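Local coordinates for enoyl-CoA hydratase/isomerase family protein (Mycobacterium tuberculosis, PDB 4FN7) that probably hydrates enoyl-CoA thioesters in lipid metabolism, as a member of the crotonase superfamily, at residues R56-G61 against A109-C114; P74-L79 against D223-E228; R88-P93 against R209-A214; I175-L180 against V185-E190. All blocks are in the same frame, centred on the assembly; numbering follows the deposited sequence. Where two conformers were deposited one is given.

Interaction 1: R56-G61 against A109-C114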
loop_
_atom_site.group_PDB
_atom_site.type_symbol
_atom_site.label_atom_id
_atom_site.label_comp_id
_atom_site.label_asym_id
_atom_site.label_seq_id
_atom_site.Cartn_x
_atom_site.Cartn_y
_atom_site.Cartn_z
ATOM N N ARG A 56 17.896 1.364 25.430
ATOM C CA ARG A 56 17.877 -0.041 25.051
ATOM C C ARG A 56 16.771 -0.347 24.047
ATOM O O ARG A 56 16.992 -1.073 23.080
ATOM C CB ARG A 56 17.702 -0.907 26.297
ATOM C CG ARG A 56 17.740 -2.397 26.018
ATOM C CD ARG A 56 17.217 -3.186 27.200
ATOM N NE ARG A 56 17.174 -4.615 26.910
ATOM C CZ ARG A 56 16.850 -5.548 27.801
ATOM N NH1 ARG A 56 16.553 -5.203 29.044
ATOM N NH2 ARG A 56 16.832 -6.826 27.448
ATOM N N VAL A 57 15.586 0.211 24.273
ATOM C CA VAL A 57 14.418 -0.101 23.459
ATOM C C VAL A 57 13.541 1.119 23.232
ATOM O O VAL A 57 13.625 2.107 23.969
ATOM C CB VAL A 57 13.511 -1.161 24.137
ATOM C CG1 VAL A 57 14.257 -2.462 24.353
ATOM C CG2 VAL A 57 12.952 -0.640 25.458
ATOM N N PHE A 58 12.678 1.038 22.224
ATOM C CA PHE A 58 11.514 1.910 22.196
ATOM C C PHE A 58 10.527 1.304 23.194
ATOM O O PHE A 58 10.265 1.875 24.254
ATOM C CB PHE A 58 10.919 2.008 20.797
ATOM C CG PHE A 58 9.740 2.940 20.709
ATOM C CD1 PHE A 58 9.912 4.311 20.846
ATOM C CD2 PHE A 58 8.462 2.451 20.493
ATOM C CE1 PHE A 58 8.834 5.174 20.777
ATOM C CE2 PHE A 58 7.375 3.310 20.417
ATOM C CZ PHE A 58 7.563 4.678 20.556
ATOM N N SER A 59 10.013 0.122 22.869
ATOM C CA SER A 59 9.260 -0.684 23.827
ATOM C C SER A 59 9.207 -2.130 23.372
ATOM O O SER A 59 8.995 -2.412 22.188
ATOM C CB SER A 59 7.840 -0.162 24.012
ATOM O OG SER A 59 7.051 -1.114 24.720
ATOM N N GLY A 60 9.388 -3.045 24.322
ATOM C CA GLY A 60 9.304 -4.465 24.040
ATOM C C GLY A 60 7.896 -5.020 23.926
ATOM O O GLY A 60 7.737 -6.208 23.667
ATOM N N GLY A 61 6.875 -4.186 24.120
ATOM C CA GLY A 61 5.501 -4.627 23.938
ATOM C C GLY A 61 4.668 -4.544 25.200
ATOM O O GLY A 61 4.999 -3.785 26.099
ATOM N N ALA A 109 5.713 -1.835 18.648
ATOM C CA ALA A 109 5.607 -1.523 17.225
ATOM C C ALA A 109 4.275 -0.849 16.900
ATOM O O ALA A 109 4.219 0.027 16.039
ATOM C CB ALA A 109 5.776 -2.781 16.380
ATOM N N PHE A 110 3.204 -1.251 17.580
ATOM C CA PHE A 110 1.898 -0.641 17.329
ATOM C C PHE A 110 1.902 0.816 17.793
ATOM O O PHE A 110 1.401 1.691 17.095
ATOM C CB PHE A 110 0.764 -1.426 18.004
ATOM C CG PHE A 110 0.804 -2.908 17.725
ATOM C CD1 PHE A 110 1.333 -3.397 16.540
ATOM C CD2 PHE A 110 0.334 -3.808 18.664
ATOM C CE1 PHE A 110 1.393 -4.770 16.298
ATOM C CE2 PHE A 110 0.394 -5.180 18.433
ATOM C CZ PHE A 110 0.924 -5.657 17.247
ATOM N N LEU A 111 2.477 1.070 18.964
ATOM C CA LEU A 111 2.625 2.440 19.447
ATOM C C LEU A 111 3.454 3.273 18.464
ATOM O O LEU A 111 3.085 4.402 18.104
ATOM C CB LEU A 111 3.283 2.428 20.826
ATOM C CG LEU A 111 3.595 3.790 21.442
ATOM C CD1 LEU A 111 2.328 4.590 21.610
ATOM C CD2 LEU A 111 4.296 3.625 22.780
ATOM N N LEU A 112 4.585 2.729 18.038
ATOM C CA LEU A 112 5.454 3.421 17.094
ATOM C C LEU A 112 4.657 3.844 15.854
ATOM O O LEU A 112 4.828 4.948 15.327
ATOM C CB LEU A 112 6.609 2.502 16.685
ATOM C CG LEU A 112 7.618 3.044 15.675
ATOM C CD1 LEU A 112 8.366 4.227 16.249
ATOM C CD2 LEU A 112 8.584 1.943 15.254
ATOM N N SER A 113 3.762 2.963 15.417
ATOM C CA SER A 113 2.983 3.141 14.198
ATOM C C SER A 113 1.882 4.191 14.334
ATOM O O SER A 113 1.146 4.438 13.383
ATOM C CB SER A 113 2.366 1.799 13.773
ATOM O OG SER A 113 3.366 0.813 13.550
ATOM N N CYS A 114 1.765 4.795 15.512
ATOM C CA CYS A 114 0.808 5.883 15.717
ATOM C C CYS A 114 1.402 7.268 15.468
ATOM O O CYS A 114 0.675 8.257 15.478
ATOM C CB CYS A 114 0.239 5.835 17.130
ATOM S SG CYS A 114 -0.676 4.334 17.473
#
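F58 packs its ring against L111 and L112 where the loop after strand 48-52 meets helix 107-112, two elements that in crotonases supply the backbone N-H groups of the oxyanion hole for the acyl thioester. By that family precedent the contact probably lies close to the acyl-binding site. The ring's CE2 corner comes closest: F58 CE2 lies 3.7 Å from L112 N. The same F58 CE2 is 3.9 Å from L112 CB, and L112 CD1 lies over one face of the ring. L111 reaches the ring obliquely, its CD2 at 3.9 Å from F58 CE2, and the two side chains cross at about a right angle. Setting CG opposite the backbone N (chi1 -178°) directs the F58 ring from the corner of the chain to the helix. M98 and C100 of strand 96-100 touch both F58 and L112, so both share a sheet surface.

Beyond F58 an ST turn shapes the loop, and backbone bonds to H103 and I105 join it to strand 103-105. In the turn G61 N donates to S59 OG at 3.1 Å with an N-H...O angle of 167°, and S59 OG also bonds N24 O. G61 has a phi of 118°, a backbone setting that calls for glycine. On the helix side, S113 OG bonds to A109 O at 2.7 Å and S113 N to the same oxygen, from opposite faces of its carbonyl plane. The contact between loop and helix is thus apolar, a ring against two leucines, while hydrogen bonds within each segment and to neighbours set the backbone.

Interaction 2: P74-L79 against D223-E228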
loop_
_atom_site.group_PDB
_atom_site.type_symbol
_atom_site.label_atom_id
_atom_site.label_comp_id
_atom_site.label_asym_id
_atom_site.label_seq_id
_atom_site.Cartn_x
_atom_site.Cartn_y
_atom_site.Cartn_z
ATOM N N PRO A 74 -7.398 -8.923 33.538
ATOM C CA PRO A 74 -6.192 -8.088 33.499
ATOM C C PRO A 74 -5.606 -7.946 32.091
ATOM O O PRO A 74 -5.129 -6.868 31.733
ATOM C CB PRO A 74 -5.221 -8.839 34.414
ATOM C CG PRO A 74 -6.115 -9.561 35.381
ATOM C CD PRO A 74 -7.305 -9.985 34.558
ATOM N N ALA A 75 -5.644 -9.017 31.304
ATOM C CA ALA A 75 -5.141 -8.970 29.936
ATOM C C ALA A 75 -6.063 -8.132 29.058
ATOM O O ALA A 75 -5.598 -7.319 28.265
ATOM C CB ALA A 75 -4.989 -10.371 29.365
ATOM N N ILE A 76 -7.370 -8.334 29.205
ATOM C CA ILE A 76 -8.353 -7.541 28.468
ATOM C C ILE A 76 -8.146 -6.054 28.741
ATOM O O ILE A 76 -8.098 -5.235 27.823
ATOM C CB ILE A 76 -9.795 -7.928 28.858
ATOM C CG1 ILE A 76 -10.145 -9.310 28.304
ATOM C CG2 ILE A 76 -10.787 -6.897 28.351
ATOM C CD1 ILE A 76 -11.477 -9.863 28.812
ATOM N N ASP A 77 -8.032 -5.704 30.015
ATOM C CA ASP A 77 -7.844 -4.309 30.397
ATOM C C ASP A 77 -6.551 -3.725 29.838
ATOM O O ASP A 77 -6.530 -2.582 29.386
ATOM C CB ASP A 77 -7.861 -4.162 31.920
ATOM C CG ASP A 77 -9.228 -4.434 32.520
ATOM O OD1 ASP A 77 -10.226 -4.420 31.772
ATOM O OD2 ASP A 77 -9.302 -4.652 33.749
ATOM N N MET A 78 -5.468 -4.502 29.878
ATOM C CA MET A 78 -4.184 -4.034 29.360
ATOM C C MET A 78 -4.243 -3.826 27.851
ATOM O O MET A 78 -3.759 -2.814 27.340
ATOM C CB MET A 78 -3.049 -4.995 29.723
ATOM C CG MET A 78 -1.703 -4.575 29.159
ATOM S SD MET A 78 -0.370 -5.670 29.664
ATOM C CE MET A 78 -0.922 -7.205 28.911
ATOM N N LEU A 79 -4.853 -4.768 27.137
ATOM C CA LEU A 79 -4.983 -4.637 25.692
ATOM C C LEU A 79 -5.880 -3.464 25.323
ATOM O O LEU A 79 -5.527 -2.661 24.468
ATOM C CB LEU A 79 -5.490 -5.934 25.063
ATOM C CG LEU A 79 -4.379 -6.849 24.533
ATOM C CD1 LEU A 79 -3.384 -7.202 25.632
ATOM C CD2 LEU A 79 -4.977 -8.097 23.909
ATOM N N ASP A 223 -13.625 -2.363 21.338
ATOM C CA ASP A 223 -14.898 -2.864 21.840
ATOM C C ASP A 223 -14.941 -4.392 21.841
ATOM O O ASP A 223 -15.560 -5.001 22.711
ATOM C CB ASP A 223 -16.059 -2.305 21.013
ATOM C CG ASP A 223 -16.218 -0.805 21.174
ATOM O OD1 ASP A 223 -15.729 -0.266 22.188
ATOM O OD2 ASP A 223 -16.836 -0.165 20.295
ATOM N N GLY A 224 -14.261 -5.005 20.876
ATOM C CA GLY A 224 -14.307 -6.447 20.705
ATOM C C GLY A 224 -13.276 -7.261 21.472
ATOM O O GLY A 224 -13.271 -8.489 21.370
ATOM N N ILE A 225 -12.420 -6.605 22.251
ATOM C CA ILE A 225 -11.342 -7.310 22.938
ATOM C C ILE A 225 -11.861 -8.414 23.852
ATOM O O ILE A 225 -11.335 -9.528 23.843
ATOM C CB ILE A 225 -10.444 -6.362 23.759
ATOM C CG1 ILE A 225 -9.585 -5.499 22.836
ATOM C CG2 ILE A 225 -9.542 -7.165 24.695
ATOM C CD1 ILE A 225 -8.619 -6.288 21.992
ATOM N N ALA A 226 -12.880 -8.112 24.651
ATOM C CA ALA A 226 -13.415 -9.110 25.573
ATOM C C ALA A 226 -13.938 -10.334 24.827
ATOM O O ALA A 226 -13.773 -11.467 25.286
ATOM C CB ALA A 226 -14.503 -8.506 26.451
ATOM N N ALA A 227 -14.567 -10.109 23.677
ATOM C CA ALA A 227 -15.073 -11.211 22.864
ATOM C C ALA A 227 -13.930 -12.068 22.326
ATOM O O ALA A 227 -14.072 -13.286 22.181
ATOM C CB ALA A 227 -15.931 -10.687 21.721
ATOM N N GLU A 228 -12.803 -11.428 22.024
ATOM C CA GLU A 228 -11.619 -12.147 21.565
ATOM C C GLU A 228 -11.131 -13.105 22.643
ATOM O O GLU A 228 -10.493 -14.115 22.345
ATOM C CB GLU A 228 -10.493 -11.180 21.180
ATOM C CG GLU A 228 -10.678 -10.470 19.845
ATOM C CD GLU A 228 -9.357 -9.993 19.256
ATOM O OE1 GLU A 228 -8.418 -10.817 19.165
ATOM O OE2 GLU A 228 -9.253 -8.801 18.887
#
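This is an apolar helix-to-helix contact at the C-terminal end of the chain: I76 and L79, on the early turns of helix 73-90, meet I225 and A226, in the short, weakly bonded helix at about 225-228 that follows helix 200-223. The evidence for close packing is the 6.0 Å between I76 CA and A226 CA. I76 divides its work between two branches. Its CG2 meets I225 CG2 at 3.9 Å, and the CD1 at the end of the other branch reaches A226 CA at 3.8 Å, where the small A226 side chain lets a methyl group approach the main chain. With chi1 at -71° and chi2 at 171°, that longer branch runs outward to the second helix. I225 CG2 also lies 3.9 Å from I76 O and 4.3 Å from L79 CB, so a single methyl settles between successive turns of the longer helix. The two isoleucine side chains lie antiparallel, alongside each other, and do not meet end on. R80 and F83 extend the surface under I225, and F229 adds to the cover of I76.

At the far end of the short helix, E228 bonds to Y139 N through OE2 and forms a salt bridge through OE1 with R209 of the second subunit. Chemically, then, the two segments meet through aliphatic carbon, whereas the E228 carboxylate is shared between its own chain and the second subunit.

Interaction 3: R88-P93 against R209-A214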
loop_
_atom_site.group_PDB
_atom_site.type_symbol
_atom_site.label_atom_id
_atom_site.label_comp_id
_atom_site.label_asym_id
_atom_site.label_seq_id
_atom_site.Cartn_x
_atom_site.Cartn_y
_atom_site.Cartn_z
ATOM N N ARG A 88 -5.830 7.360 20.757
ATOM C CA ARG A 88 -5.586 8.721 21.234
ATOM C C ARG A 88 -4.480 9.400 20.436
ATOM O O ARG A 88 -4.601 10.563 20.047
ATOM C CB ARG A 88 -5.225 8.711 22.719
ATOM C CG ARG A 88 -5.120 10.098 23.317
ATOM C CD ARG A 88 -4.789 10.050 24.792
ATOM N NE ARG A 88 -4.796 11.407 25.338
ATOM C CZ ARG A 88 -4.470 11.727 26.584
ATOM N NH1 ARG A 88 -4.088 10.796 27.445
ATOM N NH2 ARG A 88 -4.518 12.996 26.959
ATOM N N LEU A 89 -3.402 8.673 20.169
ATOM C CA LEU A 89 -2.282 9.254 19.448
ATOM C C LEU A 89 -2.543 9.410 17.952
ATOM O O LEU A 89 -2.144 10.407 17.360
ATOM C CB LEU A 89 -1.003 8.456 19.705
ATOM C CG LEU A 89 -0.462 8.666 21.125
ATOM C CD1 LEU A 89 0.594 7.626 21.458
ATOM C CD2 LEU A 89 0.094 10.082 21.302
ATOM N N LEU A 90 -3.201 8.430 17.335
ATOM C CA LEU A 90 -3.527 8.517 15.914
ATOM C C LEU A 90 -4.496 9.659 15.629
ATOM O O LEU A 90 -4.522 10.190 14.524
ATOM C CB LEU A 90 -4.127 7.202 15.416
ATOM C CG LEU A 90 -3.122 6.097 15.062
ATOM C CD1 LEU A 90 -3.832 4.761 14.867
ATOM C CD2 LEU A 90 -2.293 6.450 13.836
ATOM N N SER A 91 -5.291 10.029 16.632
ATOM C CA SER A 91 -6.254 11.106 16.444
ATOM C C SER A 91 -5.774 12.420 17.057
ATOM O O SER A 91 -6.494 13.421 17.046
ATOM C CB SER A 91 -7.615 10.710 17.016
ATOM O OG SER A 91 -7.531 10.492 18.410
ATOM N N TYR A 92 -4.548 12.424 17.566
ATOM C CA TYR A 92 -4.032 13.577 18.299
ATOM C C TYR A 92 -4.011 14.830 17.423
ATOM O O TYR A 92 -3.567 14.776 16.286
ATOM C CB TYR A 92 -2.639 13.267 18.862
ATOM C CG TYR A 92 -2.292 14.153 20.028
ATOM C CD1 TYR A 92 -2.933 13.993 21.250
ATOM C CD2 TYR A 92 -1.359 15.172 19.904
ATOM C CE1 TYR A 92 -2.647 14.820 22.320
ATOM C CE2 TYR A 92 -1.065 16.000 20.973
ATOM C CZ TYR A 92 -1.713 15.817 22.173
ATOM O OH TYR A 92 -1.425 16.653 23.229
ATOM N N PRO A 93 -4.492 15.968 17.959
ATOM C CA PRO A 93 -4.629 17.151 17.096
ATOM C C PRO A 93 -3.319 17.880 16.781
ATOM O O PRO A 93 -3.346 18.849 16.022
ATOM C CB PRO A 93 -5.580 18.058 17.889
ATOM C CG PRO A 93 -5.407 17.645 19.285
ATOM C CD PRO A 93 -5.106 16.171 19.281
ATOM N N ARG A 209 -9.228 12.790 8.581
ATOM C CA ARG A 209 -9.779 12.334 7.304
ATOM C C ARG A 209 -8.941 11.201 6.730
ATOM O O ARG A 209 -9.481 10.230 6.189
ATOM C CB ARG A 209 -9.849 13.480 6.298
ATOM C CG ARG A 209 -10.859 14.562 6.663
ATOM C CD ARG A 209 -10.941 15.607 5.572
ATOM N NE ARG A 209 -11.989 16.574 5.864
ATOM C CZ ARG A 209 -12.467 17.458 4.995
ATOM N NH1 ARG A 209 -11.985 17.522 3.760
ATOM N NH2 ARG A 209 -13.437 18.283 5.366
ATOM N N SER A 210 -7.622 11.322 6.854
ATOM C CA SER A 210 -6.713 10.328 6.288
ATOM C C SER A 210 -6.687 9.029 7.085
ATOM O O SER A 210 -6.093 8.052 6.631
ATOM C CB SER A 210 -5.294 10.886 6.164
ATOM O OG SER A 210 -4.616 10.867 7.407
ATOM N N ARG A 211 -7.356 9.004 8.235
ATOM C CA ARG A 211 -7.346 7.842 9.128
ATOM C C ARG A 211 -8.743 7.393 9.549
ATOM O O ARG A 211 -8.880 6.543 10.425
ATOM C CB ARG A 211 -6.525 8.162 10.386
ATOM C CG ARG A 211 -5.090 8.488 10.071
ATOM C CD ARG A 211 -4.314 9.018 11.255
ATOM N NE ARG A 211 -2.972 9.354 10.806
ATOM C CZ ARG A 211 -2.027 9.905 11.560
ATOM N NH1 ARG A 211 -2.269 10.210 12.832
ATOM N NH2 ARG A 211 -0.838 10.147 11.036
ATOM N N ALA A 212 -9.773 7.941 8.918
ATOM C CA ALA A 212 -11.135 7.765 9.408
ATOM C C ALA A 212 -11.566 6.304 9.534
ATOM O O ALA A 212 -12.086 5.891 10.578
ATOM C CB ALA A 212 -12.111 8.539 8.530
ATOM N N ASP A 213 -11.365 5.525 8.476
ATOM C CA ASP A 213 -11.801 4.132 8.486
ATOM C C ASP A 213 -10.986 3.316 9.478
ATOM O O ASP A 213 -11.520 2.445 10.167
ATOM C CB ASP A 213 -11.694 3.510 7.093
ATOM C CG ASP A 213 -12.735 4.047 6.131
ATOM O OD1 ASP A 213 -13.655 4.765 6.580
ATOM O OD2 ASP A 213 -12.639 3.734 4.926
ATOM N N ALA A 214 -9.689 3.597 9.548
ATOM C CA ALA A 214 -8.826 2.902 10.489
ATOM C C ALA A 214 -9.254 3.179 11.930
ATOM O O ALA A 214 -9.325 2.264 12.745
ATOM C CB ALA A 214 -7.384 3.299 10.272
HETATM O O HOH W 1 -0.614 10.872 15.121
#
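R211 and L90 cross at about a right angle, with the L90 methyl CD2 over one face of the guanidinium, 3.9 Å from R211 NH1. The arginine is extended from CG to NE, which carries its flat end to the leucine's own carbonyl. There R211 NH1 donates to L90 O at 2.8 Å with an N-H...O angle of 155°. The oxygen lies in the guanidinium plane, but the donor is tilted 22° from the carbonyl plane and meets the C=O at 122°. Alongside, the aliphatic R211 CD passes 3.5 Å from L90 O.

R211 thereby takes up a carbonyl of the last turn of helix 73-90, just before the chain leaves toward P93, and it does so from a kink in helix 200-223, where the N atoms of D213 and A214 lack a bond to the preceding turn. A water at the guanidinium edge accepts from R211 NH1 at 2.9 Å and lies 2.8 Å from L89 O. L147 of helix 139-148 packs on both L90 and R211. The remaining nitrogens reach further: NH2 forms a salt bridge with D116, and NE donates to Q155 of the third subunit.

Interaction 4: I175-L180 against V185-E190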
loop_
_atom_site.group_PDB
_atom_site.type_symbol
_atom_site.label_atom_id
_atom_site.label_comp_id
_atom_site.label_asym_id
_atom_site.label_seq_id
_atom_site.Cartn_x
_atom_site.Cartn_y
_atom_site.Cartn_z
ATOM N N ILE A 175 8.726 2.646 9.526
ATOM C CA ILE A 175 9.368 3.894 9.938
ATOM C C ILE A 175 9.431 4.827 8.747
ATOM O O ILE A 175 9.249 4.400 7.604
ATOM C CB ILE A 175 10.798 3.702 10.477
ATOM C CG1 ILE A 175 11.709 3.108 9.403
ATOM C CG2 ILE A 175 10.796 2.856 11.722
ATOM C CD1 ILE A 175 13.153 3.104 9.798
ATOM N N ASP A 176 9.652 6.117 9.012
ATOM C CA ASP A 176 9.687 7.123 7.946
ATOM C C ASP A 176 11.075 7.682 7.675
ATOM O O ASP A 176 11.317 8.259 6.615
ATOM C CB ASP A 176 8.755 8.289 8.268
ATOM C CG ASP A 176 7.365 7.831 8.582
ATOM O OD1 ASP A 176 6.677 7.349 7.654
ATOM O OD2 ASP A 176 6.972 7.943 9.756
ATOM N N GLU A 177 11.977 7.536 8.637
ATOM C CA GLU A 177 13.294 8.141 8.509
ATOM C C GLU A 177 14.320 7.363 9.311
ATOM O O GLU A 177 14.044 6.910 10.422
ATOM C CB GLU A 177 13.273 9.608 8.976
ATOM C CG GLU A 177 14.640 10.291 8.926
ATOM C CD GLU A 177 14.602 11.772 9.303
ATOM O OE1 GLU A 177 13.508 12.313 9.570
ATOM O OE2 GLU A 177 15.685 12.399 9.332
ATOM N N ILE A 178 15.509 7.224 8.736
ATOM C CA ILE A 178 16.626 6.600 9.429
ATOM C C ILE A 178 17.647 7.666 9.824
ATOM O O ILE A 178 17.975 8.548 9.026
ATOM C CB ILE A 178 17.304 5.533 8.542
ATOM C CG1 ILE A 178 16.263 4.528 8.042
ATOM C CG2 ILE A 178 18.420 4.829 9.303
ATOM C CD1 ILE A 178 16.785 3.587 6.970
ATOM N N ALA A 179 18.140 7.582 11.057
ATOM C CA ALA A 179 19.157 8.505 11.552
ATOM C C ALA A 179 20.181 7.722 12.362
ATOM O O ALA A 179 19.916 6.592 12.767
ATOM C CB ALA A 179 18.518 9.594 12.407
ATOM N N LEU A 180 21.360 8.297 12.577
ATOM C CA LEU A 180 22.358 7.645 13.420
ATOM C C LEU A 180 21.815 7.559 14.846
ATOM O O LEU A 180 21.067 8.431 15.282
ATOM C CB LEU A 180 23.678 8.417 13.398
ATOM C CG LEU A 180 24.435 8.387 12.072
ATOM C CD1 LEU A 180 25.631 9.339 12.123
ATOM C CD2 LEU A 180 24.881 6.967 11.735
ATOM N N VAL A 185 16.940 11.069 18.678
ATOM C CA VAL A 185 16.103 11.946 19.488
ATOM C C VAL A 185 16.166 13.389 19.001
ATOM O O VAL A 185 15.136 14.039 18.833
ATOM C CB VAL A 185 16.472 11.859 20.981
ATOM C CG1 VAL A 185 15.726 12.924 21.777
ATOM C CG2 VAL A 185 16.161 10.462 21.506
ATOM N N SER A 186 17.370 13.897 18.762
ATOM C CA SER A 186 17.489 15.289 18.338
ATOM C C SER A 186 16.833 15.505 16.974
ATOM O O SER A 186 16.211 16.536 16.730
ATOM C CB SER A 186 18.948 15.762 18.346
ATOM O OG SER A 186 19.746 14.987 17.478
ATOM N N ARG A 187 16.940 14.517 16.095
ATOM C CA ARG A 187 16.294 14.611 14.795
ATOM C C ARG A 187 14.769 14.571 14.946
ATOM O O ARG A 187 14.054 15.321 14.283
ATOM C CB ARG A 187 16.788 13.509 13.861
ATOM C CG ARG A 187 16.071 13.460 12.539
ATOM C CD ARG A 187 16.177 14.763 11.752
ATOM N NE ARG A 187 15.232 14.704 10.649
ATOM C CZ ARG A 187 14.493 15.717 10.219
ATOM N NH1 ARG A 187 14.603 16.918 10.773
ATOM N NH2 ARG A 187 13.646 15.523 9.218
ATOM N N ALA A 188 14.272 13.704 15.822
ATOM C CA ALA A 188 12.842 13.668 16.115
ATOM C C ALA A 188 12.349 15.029 16.618
ATOM O O ALA A 188 11.290 15.500 16.203
ATOM C CB ALA A 188 12.517 12.568 17.131
ATOM N N GLU A 189 13.118 15.657 17.504
ATOM C CA GLU A 189 12.743 16.960 18.036
ATOM C C GLU A 189 12.776 18.040 16.959
ATOM O O GLU A 189 11.896 18.899 16.910
ATOM C CB GLU A 189 13.633 17.324 19.227
ATOM C CG GLU A 189 13.345 16.464 20.446
ATOM C CD GLU A 189 14.421 16.538 21.504
ATOM O OE1 GLU A 189 15.513 17.066 21.207
ATOM O OE2 GLU A 189 14.172 16.058 22.633
ATOM N N GLU A 190 13.782 17.980 16.092
ATOM C CA GLU A 190 13.887 18.912 14.973
ATOM C C GLU A 190 12.665 18.780 14.062
ATOM O O GLU A 190 12.058 19.775 13.662
ATOM C CB GLU A 190 15.173 18.655 14.182
ATOM C CG GLU A 190 15.434 19.650 13.067
ATOM C CD GLU A 190 16.739 19.378 12.344
ATOM O OE1 GLU A 190 16.939 18.237 11.877
ATOM O OE2 GLU A 190 17.573 20.303 12.247
#
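Around the R187 guanidinium, the E177 carboxylate lies at the edge formed by NE and NH2, while E190 OE1 approaches NH1 from a tilted position, 26° out of the guanidinium plane. Neither carboxylate stacks on a face. The E177 grip is side-on, with two nitrogens against two oxygens. R187 NE donates to E177 OE2 at 2.7 Å, a bond that uses the syn lone pair of that oxygen, while R187 NH2 reaches E177 OE1 at 3.2 Å. A weak third bond, R187 NE to E177 OE1, measures 3.1 Å. The pairing is not coplanar, since the two flat groups are turned 53° apart. E177 runs straight out from its strand, whereas R187 bends at chi2 (59°), which brings its head round to cross the glutamate at about a right angle.

On the helix, E190 OE1 takes R187 NH1 at 2.9 Å, one turn along, so the arginine lies between two carboxylates and would be expected to ease their mutual repulsion. H117 NE2 hydrogen-bonds to E177 OE1, adding a partner on the sheet. E177 belongs to strand 177-178, within this chain the outermost strand on that side of the six-stranded sheet, parallel to strand 117-120. Helix 184-195 follows after a few residues and packs on the same sheet: its A188 touches V97 and A99 of strand 96-100 and V50 of strand 48-52.

How the interactions relate
Interaction 1 lies near the centre of the chain and, by family precedent, probably lies close to the acyl-CoA site, empty of ligand in this apo structure. It touches interaction 3 directly: L111 CD1 packs at 3.5 Å on L89 CD1, and C114 CA at 3.7 Å on L90 CD2. Its link to interaction 4 is looser, L112 CD2 to I175 CG2 at 4.3 Å. Interactions 2 and 3 use opposite ends of helix 73-90, with centres about 21 Å apart, and a subunit interface links them again. Interactions 2 and 4, on opposite sides of the chain's centre, are about 33 Å apart between centres.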